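Local coordinates for protein Pre-mRNA splicing factor PRP8 (PDB 6NQI) that probably binds spliceosomal U1, U2, U5 and U6 snRNAs and intronic pre-mRNA during splicing, and is represented here by its RNase H-like domain, at residues A[17-22]-A[46-51]; A[35-40]-A[75-80]; A[58-63]-A[94-99]; A[126-131]-A[136-141]; A[144-149]-A[153-158]. All coordinates share one frame; numbering follows the deposited sequence.

Interaction 1 (A[17-22]-A[46-51]); sequences RTAYRP and TTWAGQ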
# COMPACT_ATOMS: atom_id res chain seq x y z
N ARG A 17 1.53 8.47 3.69
CA ARG A 17 0.91 9.79 3.68
C ARG A 17 -0.41 9.86 4.44
O ARG A 17 -0.95 10.96 4.62
CB ARG A 17 0.72 10.22 2.23
CG ARG A 17 2.01 10.56 1.57
CD ARG A 17 1.82 10.90 0.12
NE ARG A 17 1.58 9.73 -0.71
CZ ARG A 17 1.54 9.78 -2.04
NH1 ARG A 17 1.73 10.95 -2.64
NH2 ARG A 17 1.34 8.67 -2.76
N THR A 18 -0.96 8.72 4.88
CA THR A 18 -2.12 8.66 5.76
C THR A 18 -1.76 8.02 7.09
O THR A 18 -2.55 7.29 7.70
CB THR A 18 -3.26 7.89 5.10
OG1 THR A 18 -2.83 6.54 4.81
CG2 THR A 18 -3.73 8.58 3.84
N ALA A 19 -0.57 8.32 7.61
CA ALA A 19 -0.24 7.76 8.90
C ALA A 19 -0.87 8.58 10.02
O ALA A 19 -1.26 8.02 11.06
CB ALA A 19 1.28 7.66 9.06
N TYR A 20 -0.97 9.89 9.84
CA TYR A 20 -1.74 10.76 10.71
C TYR A 20 -2.99 11.23 9.97
O TYR A 20 -2.88 11.90 8.94
CB TYR A 20 -0.94 11.96 11.19
CG TYR A 20 -1.80 12.97 11.91
CD1 TYR A 20 -2.24 12.74 13.21
CD2 TYR A 20 -2.18 14.15 11.29
CE1 TYR A 20 -3.04 13.66 13.87
CE2 TYR A 20 -2.96 15.07 11.93
CZ TYR A 20 -3.40 14.83 13.23
OH TYR A 20 -4.20 15.77 13.85
N ARG A 21 -4.16 10.91 10.51
CA ARG A 21 -5.39 11.50 10.01
C ARG A 21 -6.06 12.22 11.18
O ARG A 21 -6.17 11.64 12.27
CB ARG A 21 -6.35 10.46 9.40
CG ARG A 21 -5.88 9.92 8.03
CD ARG A 21 -7.00 9.18 7.28
NE ARG A 21 -7.58 8.11 8.08
CZ ARG A 21 -8.79 7.63 7.88
NH1 ARG A 21 -9.55 8.13 6.92
NH2 ARG A 21 -9.25 6.66 8.67
N PRO A 22 -6.44 13.50 11.02
CA PRO A 22 -7.00 14.25 12.16
C PRO A 22 -8.08 13.47 12.90
O PRO A 22 -9.08 13.08 12.31
CB PRO A 22 -7.56 15.52 11.50
CG PRO A 22 -6.71 15.70 10.28
CD PRO A 22 -6.44 14.29 9.78
N THR A 46 -3.36 6.68 19.43
CA THR A 46 -2.56 6.95 20.63
C THR A 46 -1.13 7.31 20.26
O THR A 46 -0.45 8.01 21.02
CB THR A 46 -2.58 5.77 21.61
OG1 THR A 46 -1.96 4.62 21.01
CG2 THR A 46 -4.02 5.43 22.01
N THR A 47 -0.69 6.85 19.08
CA THR A 47 0.61 7.23 18.54
C THR A 47 0.83 8.74 18.66
O THR A 47 1.85 9.20 19.18
CB THR A 47 0.70 6.80 17.07
OG1 THR A 47 0.45 5.39 16.96
CG2 THR A 47 2.04 7.13 16.46
N TRP A 48 -0.18 9.52 18.28
CA TRP A 48 0.01 10.96 18.19
C TRP A 48 -0.32 11.70 19.48
O TRP A 48 -0.01 12.90 19.57
CB TRP A 48 -0.86 11.52 17.06
CG TRP A 48 -0.72 10.75 15.83
CD1 TRP A 48 -1.64 9.91 15.27
CD2 TRP A 48 0.42 10.74 14.97
NE1 TRP A 48 -1.13 9.37 14.11
CE2 TRP A 48 0.13 9.86 13.91
CE3 TRP A 48 1.65 11.38 15.00
CZ2 TRP A 48 1.03 9.62 12.89
CZ3 TRP A 48 2.53 11.15 14.01
CH2 TRP A 48 2.23 10.27 12.95
N ALA A 49 -0.88 11.03 20.49
CA ALA A 49 -1.23 11.72 21.72
C ALA A 49 0.00 12.38 22.31
O ALA A 49 1.07 11.77 22.41
CB ALA A 49 -1.84 10.73 22.72
N GLY A 50 -0.12 13.68 22.60
CA GLY A 50 0.98 14.39 23.21
C GLY A 50 2.21 14.58 22.34
O GLY A 50 3.28 14.88 22.87
N GLN A 51 2.11 14.41 21.03
CA GLN A 51 3.29 14.47 20.19
C GLN A 51 3.61 15.90 19.76
O GLN A 51 2.86 16.83 20.03
CB GLN A 51 3.12 13.56 18.98
CG GLN A 51 3.25 12.08 19.34
CD GLN A 51 4.59 11.76 20.01
OE1 GLN A 51 5.64 12.25 19.59
NE2 GLN A 51 4.55 10.95 21.07
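Trp48 reaches across to Tyr20 and lays one face of its indole against that residue. Its CB points toward the strand segment, and CG turns beside the backbone N (chi1 -48°). CG and CD1 are the first atoms to meet Tyr20, at its ring atom CD1. The two rings form an edge-to-face pair, with the edge of Tyr20 on the five-membered ring of Trp48. Their planes stand at 81°. NE1 then makes a weak hydrogen bond to Ala19 O, 3.3 Å away, with a clearly bent N-H...O angle of 133°. Farther along, the six-membered ring takes a CH-pi contact: Tyr20 CB sits over its face, 3.5 Å from Trp48 CZ2. Ala19 CB is 4.3 Å from the same CZ2. Thr47 CG2 lies over the other indole face, and Leu57 of helix 54-71 also touches Trp48. The contact thus ties the end of strand 11-21 to the loop between strand 37-43 and helix 54-71, at one end of a central strand of the RNase H-like sheet.

Interaction 2 (A[35-40]-A[75-80]); sequences TGRLFV and TEELPR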
# COMPACT_ATOMS: atom_id res chain seq x y z
N THR A 35 3.04 -9.53 -6.94
CA THR A 35 2.02 -10.47 -6.49
C THR A 35 0.66 -9.84 -6.22
O THR A 35 -0.34 -10.54 -6.23
CB THR A 35 2.47 -11.17 -5.21
OG1 THR A 35 2.80 -10.17 -4.23
CG2 THR A 35 3.66 -12.01 -5.47
N GLY A 36 0.63 -8.55 -5.89
CA GLY A 36 -0.59 -7.88 -5.53
C GLY A 36 -0.82 -7.86 -4.05
O GLY A 36 -1.83 -7.33 -3.60
N ARG A 37 0.12 -8.36 -3.27
CA ARG A 37 -0.13 -8.52 -1.85
C ARG A 37 -0.09 -7.15 -1.21
O ARG A 37 0.77 -6.34 -1.54
CB ARG A 37 0.92 -9.47 -1.27
CG ARG A 37 0.55 -10.12 0.01
CD ARG A 37 1.50 -11.26 0.35
NE ARG A 37 2.90 -10.86 0.25
CZ ARG A 37 3.89 -11.41 0.96
NH1 ARG A 37 3.64 -12.37 1.85
NH2 ARG A 37 5.13 -10.98 0.79
N LEU A 38 -1.07 -6.83 -0.37
CA LEU A 38 -1.19 -5.51 0.23
C LEU A 38 -1.08 -5.60 1.75
O LEU A 38 -1.86 -6.32 2.38
CB LEU A 38 -2.50 -4.84 -0.18
CG LEU A 38 -2.64 -3.42 0.35
CD1 LEU A 38 -1.63 -2.52 -0.31
CD2 LEU A 38 -4.06 -2.87 0.16
N PHE A 39 -0.11 -4.88 2.34
CA PHE A 39 0.08 -4.79 3.79
C PHE A 39 -0.55 -3.49 4.28
O PHE A 39 -0.00 -2.40 4.06
CB PHE A 39 1.56 -4.79 4.15
CG PHE A 39 2.32 -5.95 3.63
CD1 PHE A 39 2.35 -7.13 4.31
CD2 PHE A 39 2.99 -5.86 2.42
CE1 PHE A 39 3.08 -8.21 3.83
CE2 PHE A 39 3.70 -6.92 1.92
CZ PHE A 39 3.75 -8.10 2.62
N VAL A 40 -1.67 -3.61 4.99
CA VAL A 40 -2.32 -2.48 5.65
C VAL A 40 -1.87 -2.49 7.10
O VAL A 40 -2.13 -3.44 7.84
CB VAL A 40 -3.85 -2.57 5.54
CG1 VAL A 40 -4.47 -1.30 6.05
CG2 VAL A 40 -4.26 -2.79 4.11
N THR A 75 13.67 -15.35 2.71
CA THR A 75 14.65 -14.75 1.81
C THR A 75 14.22 -14.84 0.35
O THR A 75 14.53 -13.93 -0.44
CB THR A 75 16.02 -15.40 2.02
OG1 THR A 75 15.89 -16.82 1.86
CG2 THR A 75 16.54 -15.10 3.42
N GLU A 76 13.52 -15.90 -0.05
CA GLU A 76 13.01 -15.97 -1.42
C GLU A 76 11.86 -15.00 -1.69
O GLU A 76 11.50 -14.80 -2.85
CB GLU A 76 12.61 -17.41 -1.78
CG GLU A 76 13.83 -18.38 -1.89
CD GLU A 76 14.32 -18.95 -0.57
OE1 GLU A 76 14.12 -18.29 0.47
OE2 GLU A 76 14.92 -20.05 -0.60
N GLU A 77 11.26 -14.39 -0.67
CA GLU A 77 10.15 -13.48 -0.91
C GLU A 77 10.49 -12.04 -0.54
O GLU A 77 9.60 -11.20 -0.44
CB GLU A 77 8.91 -13.92 -0.13
CG GLU A 77 8.21 -15.17 -0.61
CD GLU A 77 7.00 -15.46 0.27
OE1 GLU A 77 7.01 -16.51 0.96
OE2 GLU A 77 6.07 -14.62 0.30
N LEU A 78 11.78 -11.74 -0.37
CA LEU A 78 12.19 -10.38 -0.08
C LEU A 78 12.04 -9.53 -1.33
O LEU A 78 12.26 -10.02 -2.44
CB LEU A 78 13.65 -10.36 0.36
CG LEU A 78 13.95 -11.00 1.72
CD1 LEU A 78 15.46 -11.04 1.92
CD2 LEU A 78 13.25 -10.27 2.86
N PRO A 79 11.65 -8.27 -1.21
CA PRO A 79 11.52 -7.45 -2.41
C PRO A 79 12.88 -7.16 -3.04
O PRO A 79 13.91 -7.07 -2.37
CB PRO A 79 10.87 -6.17 -1.88
CG PRO A 79 11.28 -6.09 -0.49
CD PRO A 79 11.32 -7.52 0.00
N ARG A 80 12.88 -7.07 -4.37
CA ARG A 80 14.08 -6.68 -5.10
C ARG A 80 14.29 -5.17 -5.11
O ARG A 80 15.35 -4.71 -5.53
CB ARG A 80 14.03 -7.25 -6.52
CG ARG A 80 14.29 -8.75 -6.52
CD ARG A 80 13.89 -9.40 -7.82
NE ARG A 80 15.03 -10.05 -8.50
CZ ARG A 80 14.97 -10.58 -9.72
NH1 ARG A 80 13.83 -10.53 -10.42
NH2 ARG A 80 16.04 -11.16 -10.26
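Arg37 and Glu77 face each other as a long ion pair beside a G1 beta bulge. In that bulge Gly36 and Arg37 both lie opposite Glu32, where strand 24-32 turns into strand 37-43 of the RNase H-like sheet. Glu77 belongs to the loop that leads from helix 54-71 to strand 81-84. These two residues carry the whole contact. Both point their CB toward the opposite segment.

The Arg37 chain is bent at chi3 (50°), while that of Glu77 is extended. The two side chains cross at about a right angle, while the guanidinium and carboxylate planes are 36° apart. Glu77 OE2 is 3.7 Å from Arg37 NH1 and 3.8 Å from Arg37 NH2. OE2 stands clear of the plane of the guanidinium, where none of its N-H bonds is aimed. The attraction is therefore one of charge, and the geometry is not that of a hydrogen-bonded bridge.

The firmer partners of Arg37 are others. Its NE forms a salt bridge with Glu32, and its NH2 a hydrogen bond with Gln73. Together they probably fix how the guanidinium is turned. Glu77 OE2 also has a weak, long ion pair with Arg10. Phe39, two residues along the strand, packs on the arginine. Its edge is turned to a guanidinium face, with Phe39 CZ 3.5 Å above that plane and Arg37 NH2 near the plane of the phenyl ring.

Interaction 3 (A[58-63]-A[94-99]); sequences AKWKCA and KTLLAG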
# COMPACT_ATOMS: atom_id res chain seq x y z
N ALA A 58 6.38 10.19 12.14
CA ALA A 58 5.86 9.37 11.05
C ALA A 58 6.97 8.74 10.22
O ALA A 58 6.90 7.56 9.85
CB ALA A 58 4.94 10.21 10.17
N LYS A 59 7.99 9.53 9.87
CA LYS A 59 9.07 8.99 9.05
C LYS A 59 9.74 7.82 9.74
O LYS A 59 10.02 6.78 9.11
CB LYS A 59 10.07 10.09 8.70
CG LYS A 59 11.06 10.49 9.78
CD LYS A 59 11.77 11.75 9.34
CE LYS A 59 13.04 11.97 10.11
NZ LYS A 59 13.73 13.21 9.66
N TRP A 60 9.96 7.93 11.06
CA TRP A 60 10.67 6.87 11.77
C TRP A 60 9.78 5.66 12.00
O TRP A 60 10.25 4.52 11.90
CB TRP A 60 11.24 7.40 13.07
CG TRP A 60 12.51 8.16 12.85
CD1 TRP A 60 12.69 9.51 12.91
CD2 TRP A 60 13.76 7.61 12.44
NE1 TRP A 60 13.99 9.83 12.61
CE2 TRP A 60 14.66 8.68 12.31
CE3 TRP A 60 14.20 6.31 12.18
CZ2 TRP A 60 15.99 8.49 11.94
CZ3 TRP A 60 15.51 6.12 11.82
CH2 TRP A 60 16.40 7.21 11.70
N LYS A 61 8.49 5.87 12.32
CA LYS A 61 7.58 4.72 12.43
C LYS A 61 7.43 4.00 11.10
O LYS A 61 7.36 2.77 11.06
CB LYS A 61 6.21 5.13 12.98
CG LYS A 61 6.16 5.30 14.51
CD LYS A 61 4.83 4.84 15.09
CE LYS A 61 4.85 3.38 15.59
NZ LYS A 61 5.82 3.21 16.72
N CYS A 62 7.41 4.73 9.99
CA CYS A 62 7.34 4.05 8.70
C CYS A 62 8.60 3.23 8.44
O CYS A 62 8.52 2.08 7.98
CB CYS A 62 7.11 5.06 7.59
SG CYS A 62 6.93 4.20 5.99
N ALA A 63 9.77 3.82 8.70
CA ALA A 63 11.03 3.09 8.53
C ALA A 63 11.06 1.82 9.39
O ALA A 63 11.45 0.74 8.93
CB ALA A 63 12.20 4.00 8.87
N LYS A 94 17.14 3.80 5.48
CA LYS A 94 18.52 3.37 5.32
C LYS A 94 19.20 3.19 6.68
O LYS A 94 19.85 2.16 6.92
CB LYS A 94 19.27 4.34 4.42
CG LYS A 94 18.81 4.22 2.96
CD LYS A 94 19.33 5.37 2.12
CE LYS A 94 18.98 5.17 0.66
NZ LYS A 94 19.99 4.32 -0.07
N THR A 95 18.98 4.13 7.63
CA THR A 95 19.64 4.01 8.93
C THR A 95 19.22 2.73 9.65
O THR A 95 20.06 2.04 10.23
CB THR A 95 19.32 5.19 9.84
OG1 THR A 95 19.72 6.41 9.21
CG2 THR A 95 20.07 5.05 11.15
N LEU A 96 17.94 2.39 9.59
CA LEU A 96 17.50 1.19 10.30
C LEU A 96 17.91 -0.09 9.59
O LEU A 96 17.86 -1.16 10.20
CB LEU A 96 15.98 1.21 10.50
CG LEU A 96 15.41 2.40 11.28
CD1 LEU A 96 13.95 2.22 11.65
CD2 LEU A 96 16.24 2.69 12.50
N LEU A 97 18.31 -0.02 8.31
CA LEU A 97 18.69 -1.21 7.57
C LEU A 97 20.20 -1.42 7.56
O LEU A 97 20.66 -2.52 7.23
CB LEU A 97 18.18 -1.15 6.12
CG LEU A 97 16.67 -1.04 5.93
CD1 LEU A 97 16.26 -1.37 4.53
CD2 LEU A 97 15.99 -1.99 6.89
N ALA A 98 20.96 -0.39 7.92
CA ALA A 98 22.40 -0.51 8.03
C ALA A 98 22.77 -1.66 8.96
O ALA A 98 22.13 -1.86 10.00
CB ALA A 98 22.98 0.80 8.55
N GLY A 99 23.80 -2.41 8.58
CA GLY A 99 24.26 -3.53 9.38
C GLY A 99 23.42 -4.78 9.31
O GLY A 99 23.76 -5.77 9.99
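Leu96 fits between Trp60 and Ala63, joining helix 90-97 to helix 54-71. Both helices are connections of the RNase H-like alpha/beta fold. Helix 90-97 links the parallel strands 81-84 and 107-108 in a beta-alpha-beta crossover. The contact is apolar, and no hydrogen bond spans it.

Leu96 carries CG beside its backbone N (chi1 -59°), and its second torsion is extended (chi2 -170°). This conformation sends its two methyls to different partners. CD2 goes to the tryptophan, 3.6 Å from Trp60 CZ3. CD1 goes to the helix backbone and the alanine, 3.7 Å from both Ala63 C and Ala63 CB. Ala63 points its CB toward the other helix, and Leu96 runs on to touch Glu64 and Leu67.

The CB of Trp60 points neither at helix 90-97 nor away from it. The torsions swing the indole across (chi1 -80°), and the far rim of its six-membered ring comes up to the leucine. Leu96 therefore meets the indole at its edge, with Leu96 CG near the ring plane, and does not stack on a face. Pro92 also touches Trp60.

Thr95 joins at the same rim. Its OG1 is turned to its own helix, where it bonds to Asp91 O. The carbon side faces the tryptophan, and Thr95 CB lies 4.0 Å from Trp60 CH2.

Interaction 4 (A[126-131]-A[136-141]); sequences RDRTQT and ELSIWS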
# COMPACT_ATOMS: atom_id res chain seq x y z
N ARG A 126 -11.64 1.24 5.36
CA ARG A 126 -11.99 2.35 6.24
C ARG A 126 -12.67 1.84 7.51
O ARG A 126 -12.33 2.26 8.63
CB ARG A 126 -12.84 3.35 5.46
CG ARG A 126 -13.22 4.58 6.20
CD ARG A 126 -14.31 5.29 5.41
NE ARG A 126 -15.43 4.39 5.12
CZ ARG A 126 -16.47 4.71 4.37
NH1 ARG A 126 -16.57 5.92 3.82
NH2 ARG A 126 -17.43 3.82 4.16
N ASP A 127 -13.59 0.88 7.35
CA ASP A 127 -14.34 0.34 8.47
C ASP A 127 -13.48 -0.52 9.38
O ASP A 127 -13.62 -0.45 10.61
CB ASP A 127 -15.53 -0.46 7.95
CG ASP A 127 -16.63 0.43 7.40
OD1 ASP A 127 -16.55 1.66 7.65
OD2 ASP A 127 -17.57 -0.08 6.74
N ARG A 128 -12.59 -1.34 8.82
CA ARG A 128 -11.68 -2.07 9.70
C ARG A 128 -10.72 -1.12 10.39
O ARG A 128 -10.30 -1.38 11.53
CB ARG A 128 -10.91 -3.14 8.92
CG ARG A 128 -10.03 -4.02 9.78
CD ARG A 128 -9.23 -4.96 8.89
NE ARG A 128 -8.53 -6.04 9.60
CZ ARG A 128 -8.74 -7.34 9.38
NH1 ARG A 128 -9.65 -7.73 8.48
NH2 ARG A 128 -8.05 -8.24 10.06
N THR A 129 -10.43 0.02 9.77
CA THR A 129 -9.44 0.94 10.31
C THR A 129 -9.96 1.71 11.50
O THR A 129 -9.31 1.75 12.55
CB THR A 129 -8.99 1.93 9.23
OG1 THR A 129 -8.30 1.23 8.19
CG2 THR A 129 -8.10 3.01 9.84
N GLN A 130 -11.13 2.35 11.36
CA GLN A 130 -11.60 3.18 12.47
C GLN A 130 -11.92 2.37 13.72
O GLN A 130 -11.63 2.80 14.84
CB GLN A 130 -12.81 4.00 12.05
CG GLN A 130 -12.42 5.13 11.15
CD GLN A 130 -13.59 5.97 10.74
OE1 GLN A 130 -14.41 6.37 11.59
NE2 GLN A 130 -13.69 6.25 9.44
N THR A 131 -12.47 1.18 13.55
CA THR A 131 -12.84 0.34 14.69
C THR A 131 -11.65 -0.37 15.33
O THR A 131 -11.84 -1.08 16.32
CB THR A 131 -13.87 -0.71 14.23
OG1 THR A 131 -13.41 -1.31 13.00
CG2 THR A 131 -15.27 -0.09 14.05
N GLU A 136 -3.03 -2.44 14.18
CA GLU A 136 -3.20 -3.77 13.61
C GLU A 136 -2.63 -3.89 12.20
O GLU A 136 -2.77 -2.99 11.37
CB GLU A 136 -4.69 -4.10 13.61
CG GLU A 136 -5.21 -4.31 15.03
CD GLU A 136 -6.66 -4.73 15.09
OE1 GLU A 136 -7.26 -4.97 14.00
OE2 GLU A 136 -7.20 -4.79 16.23
N LEU A 137 -1.99 -5.02 11.94
CA LEU A 137 -1.55 -5.38 10.60
C LEU A 137 -2.53 -6.37 9.99
O LEU A 137 -2.91 -7.36 10.64
CB LEU A 137 -0.14 -5.99 10.63
CG LEU A 137 0.28 -6.62 9.29
CD1 LEU A 137 0.65 -5.56 8.25
CD2 LEU A 137 1.41 -7.64 9.46
N SER A 138 -2.97 -6.09 8.76
CA SER A 138 -3.74 -7.02 7.96
C SER A 138 -3.15 -7.09 6.55
O SER A 138 -2.50 -6.14 6.09
CB SER A 138 -5.24 -6.64 7.91
OG SER A 138 -5.42 -5.24 7.74
N ILE A 139 -3.33 -8.23 5.89
CA ILE A 139 -2.80 -8.45 4.55
C ILE A 139 -3.94 -8.83 3.62
O ILE A 139 -4.65 -9.80 3.86
CB ILE A 139 -1.70 -9.53 4.53
CG1 ILE A 139 -0.52 -9.10 5.41
CG2 ILE A 139 -1.22 -9.78 3.13
CD1 ILE A 139 0.50 -10.17 5.67
N TRP A 140 -4.08 -8.08 2.53
CA TRP A 140 -5.12 -8.26 1.53
C TRP A 140 -4.48 -8.68 0.22
O TRP A 140 -3.28 -8.49 0.01
CB TRP A 140 -5.94 -6.97 1.34
CG TRP A 140 -6.50 -6.45 2.64
CD1 TRP A 140 -5.79 -5.95 3.69
CD2 TRP A 140 -7.87 -6.41 3.03
NE1 TRP A 140 -6.63 -5.59 4.70
CE2 TRP A 140 -7.92 -5.87 4.33
CE3 TRP A 140 -9.06 -6.78 2.41
CZ2 TRP A 140 -9.12 -5.69 5.01
CZ3 TRP A 140 -10.26 -6.60 3.09
CH2 TRP A 140 -10.28 -6.05 4.37
N SER A 141 -5.25 -9.30 -0.66
CA SER A 141 -4.74 -9.62 -2.00
C SER A 141 -5.25 -8.55 -2.95
O SER A 141 -6.43 -8.51 -3.30
CB SER A 141 -5.16 -11.02 -2.44
OG SER A 141 -6.39 -11.00 -3.13
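Arg128 lies over Ser138 and beside Trp140, joining helix 123-130 to the edge strand 137-141 of the RNase H-like sheet. The helix packs on the sheet face opposite the one where Phe39 meets helix 54-71.

The contact is mostly van der Waals. Arg128 has CG opposite its backbone N (chi1 -175°) and runs extended to NE, which carries it out from the helix to the strand, roughly across the strand's direction. Ser138 CB sits over one face of the guanidinium, 3.5 Å above its plane and toward the rim. The aliphatic part of the same arginine meets the indole edge, with Arg128 CD 3.9 Å from Trp140 CZ2. The Arg128 and Trp140 side chains run side by side but point opposite ways. Their flat groups stand at 77°, so they do not stack.

The polar contacts are slight. No hydrogen bond crosses between the segments, although Arg128 NE comes to 3.7 Å from Ser138 OG. Glu136 OE1 is 4.7 Å from Arg128 NE, which may give a mild electrostatic attraction, but it is not a salt bridge.

Within the strand, Ser138 and Trp140 are linked. Trp140 NE1 donates a weak hydrogen bond to Ser138 OG at 3.3 Å, with an N-H...O angle of 155°.

Interaction 5 (A[144-149]-A[153-158]); sequences ADWLEH and WIASAR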
# COMPACT_ATOMS: atom_id res chain seq x y z
N ALA A 144 -6.84 -9.76 -6.38
CA ALA A 144 -8.00 -10.63 -6.37
C ALA A 144 -7.64 -11.98 -6.96
O ALA A 144 -6.73 -12.66 -6.47
CB ALA A 144 -9.16 -10.01 -7.15
N ASP A 145 -8.29 -12.30 -8.08
CA ASP A 145 -8.01 -13.48 -8.89
C ASP A 145 -7.63 -13.08 -10.31
O ASP A 145 -7.87 -13.84 -11.24
CB ASP A 145 -9.23 -14.40 -8.93
CG ASP A 145 -10.44 -13.73 -9.60
OD1 ASP A 145 -11.19 -14.41 -10.33
OD2 ASP A 145 -10.61 -12.50 -9.39
N TRP A 146 -7.09 -11.88 -10.49
CA TRP A 146 -6.80 -11.43 -11.85
C TRP A 146 -5.73 -12.30 -12.51
O TRP A 146 -5.85 -12.65 -13.69
CB TRP A 146 -6.38 -9.96 -11.85
CG TRP A 146 -7.40 -9.05 -11.23
CD1 TRP A 146 -8.71 -9.33 -10.95
CD2 TRP A 146 -7.20 -7.68 -10.87
NE1 TRP A 146 -9.32 -8.23 -10.41
CE2 TRP A 146 -8.42 -7.20 -10.34
CE3 TRP A 146 -6.09 -6.81 -10.93
CZ2 TRP A 146 -8.58 -5.89 -9.88
CZ3 TRP A 146 -6.25 -5.51 -10.46
CH2 TRP A 146 -7.48 -5.07 -9.94
N LEU A 147 -4.71 -12.71 -11.75
CA LEU A 147 -3.65 -13.54 -12.32
C LEU A 147 -4.19 -14.86 -12.87
O LEU A 147 -3.43 -15.60 -13.52
CB LEU A 147 -2.56 -13.79 -11.28
CG LEU A 147 -1.82 -12.54 -10.81
CD1 LEU A 147 -0.52 -12.89 -10.11
CD2 LEU A 147 -1.60 -11.51 -11.92
N GLU A 148 -5.47 -15.17 -12.65
CA GLU A 148 -6.09 -16.31 -13.30
C GLU A 148 -6.34 -16.07 -14.78
O GLU A 148 -6.31 -17.01 -15.58
CB GLU A 148 -7.44 -16.60 -12.64
CG GLU A 148 -7.35 -17.17 -11.27
CD GLU A 148 -7.00 -18.63 -11.31
OE1 GLU A 148 -7.93 -19.47 -11.45
OE2 GLU A 148 -5.78 -18.92 -11.25
N HIS A 149 -6.59 -14.82 -15.16
CA HIS A 149 -7.11 -14.49 -16.48
C HIS A 149 -6.31 -13.46 -17.24
O HIS A 149 -6.52 -13.33 -18.45
CB HIS A 149 -8.56 -14.01 -16.39
CG HIS A 149 -9.50 -14.97 -15.73
ND1 HIS A 149 -9.62 -15.08 -14.36
CD2 HIS A 149 -10.36 -15.87 -16.25
CE1 HIS A 149 -10.50 -16.01 -14.07
NE2 HIS A 149 -10.97 -16.51 -15.20
N TRP A 153 1.31 -7.88 -15.90
CA TRP A 153 1.34 -6.45 -16.19
C TRP A 153 -0.06 -5.85 -16.29
O TRP A 153 -0.25 -4.69 -15.91
CB TRP A 153 2.16 -6.16 -17.45
CG TRP A 153 1.71 -6.74 -18.78
CD1 TRP A 153 0.84 -6.16 -19.67
CD2 TRP A 153 2.16 -7.96 -19.39
NE1 TRP A 153 0.72 -6.96 -20.79
CE2 TRP A 153 1.51 -8.06 -20.64
CE3 TRP A 153 3.04 -8.98 -19.01
CZ2 TRP A 153 1.71 -9.14 -21.49
CZ3 TRP A 153 3.23 -10.04 -19.86
CH2 TRP A 153 2.57 -10.12 -21.08
N ILE A 154 -1.04 -6.62 -16.78
CA ILE A 154 -2.42 -6.14 -16.87
C ILE A 154 -3.02 -5.97 -15.48
O ILE A 154 -3.73 -4.99 -15.22
CB ILE A 154 -3.27 -7.08 -17.74
CG1 ILE A 154 -2.90 -6.92 -19.21
CG2 ILE A 154 -4.74 -6.72 -17.60
CD1 ILE A 154 -3.10 -5.51 -19.72
N ALA A 155 -2.79 -6.93 -14.58
CA ALA A 155 -3.29 -6.82 -13.22
C ALA A 155 -2.68 -5.62 -12.51
O ALA A 155 -3.38 -4.84 -11.84
CB ALA A 155 -2.97 -8.09 -12.44
N SER A 156 -1.37 -5.44 -12.69
CA SER A 156 -0.69 -4.28 -12.12
C SER A 156 -1.30 -2.98 -12.63
O SER A 156 -1.63 -2.08 -11.85
CB SER A 156 0.80 -4.37 -12.50
OG SER A 156 1.50 -3.17 -12.24
N ALA A 157 -1.46 -2.88 -13.95
CA ALA A 157 -2.02 -1.67 -14.56
C ALA A 157 -3.45 -1.43 -14.10
O ALA A 157 -3.86 -0.28 -13.92
CB ALA A 157 -1.93 -1.78 -16.08
N ARG A 158 -4.23 -2.50 -13.93
CA ARG A 158 -5.61 -2.37 -13.48
C ARG A 158 -5.66 -1.79 -12.08
O ARG A 158 -6.43 -0.87 -11.79
CB ARG A 158 -6.28 -3.73 -13.51
CG ARG A 158 -7.75 -3.67 -13.25
CD ARG A 158 -8.35 -5.05 -13.36
NE ARG A 158 -8.28 -5.61 -14.70
CZ ARG A 158 -8.69 -6.83 -15.01
NH1 ARG A 158 -9.19 -7.62 -14.07
NH2 ARG A 158 -8.60 -7.27 -16.26
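A cation-pi and CH-pi contact between Trp146 and Arg158 packs the loop after edge strand 137-141 against helix 152-168, in the part of the RNase H-like domain that follows this strand. Arg158 lies across one indole face. Its CD is 3.4 Å from the centroid of the six-membered ring, almost on the ring normal. The chain then bends at chi3 (-66°). This carries the guanidinium over the five-membered ring, with Arg158 CZ 4.5 Å from that ring's centroid. The guanidinium is not stacked flat, for the two planes differ by 58°. Its charge is met by Glu208 and Glu201, which form salt bridges to NE and NH2 and probably fix its turn. The indole is further enclosed by Trp196 and by Trp204, the latter edge-to-face. Ala155 packs at the indole rim. Its CB touches two successive loop residues, 3.7 Å from Trp146 CE3 and 3.7 Å from Leu147 CD2. Ala155 O lies at the indole edge, near the ring plane, 3.3 Å from Trp146 CZ3.

Overall arrangement
All five contacts belong to one RNase H-like domain. Interactions 2 and 4 are directly joined through neighbouring strands 37-43 and 137-141, where Leu38 N is 2.8 Å from Trp140 O. Interactions 1 and 3 also touch: Trp48 CH2 packs 3.9 Å from Ala58 CB on helix 54-71. Interaction 1 meets interaction 4 where Arg21 NH2 reaches Thr129 CG2. Interaction 5 follows interaction 4 along the chain. It lies far from interaction 1, with centres about 34 Å apart and on opposite sides of the chain's centre. A beta-mercaptoethanol, probably from crystallisation, is bonded to Cys62 SG, about 6 Å from the side chain of Ala63 in interaction 3.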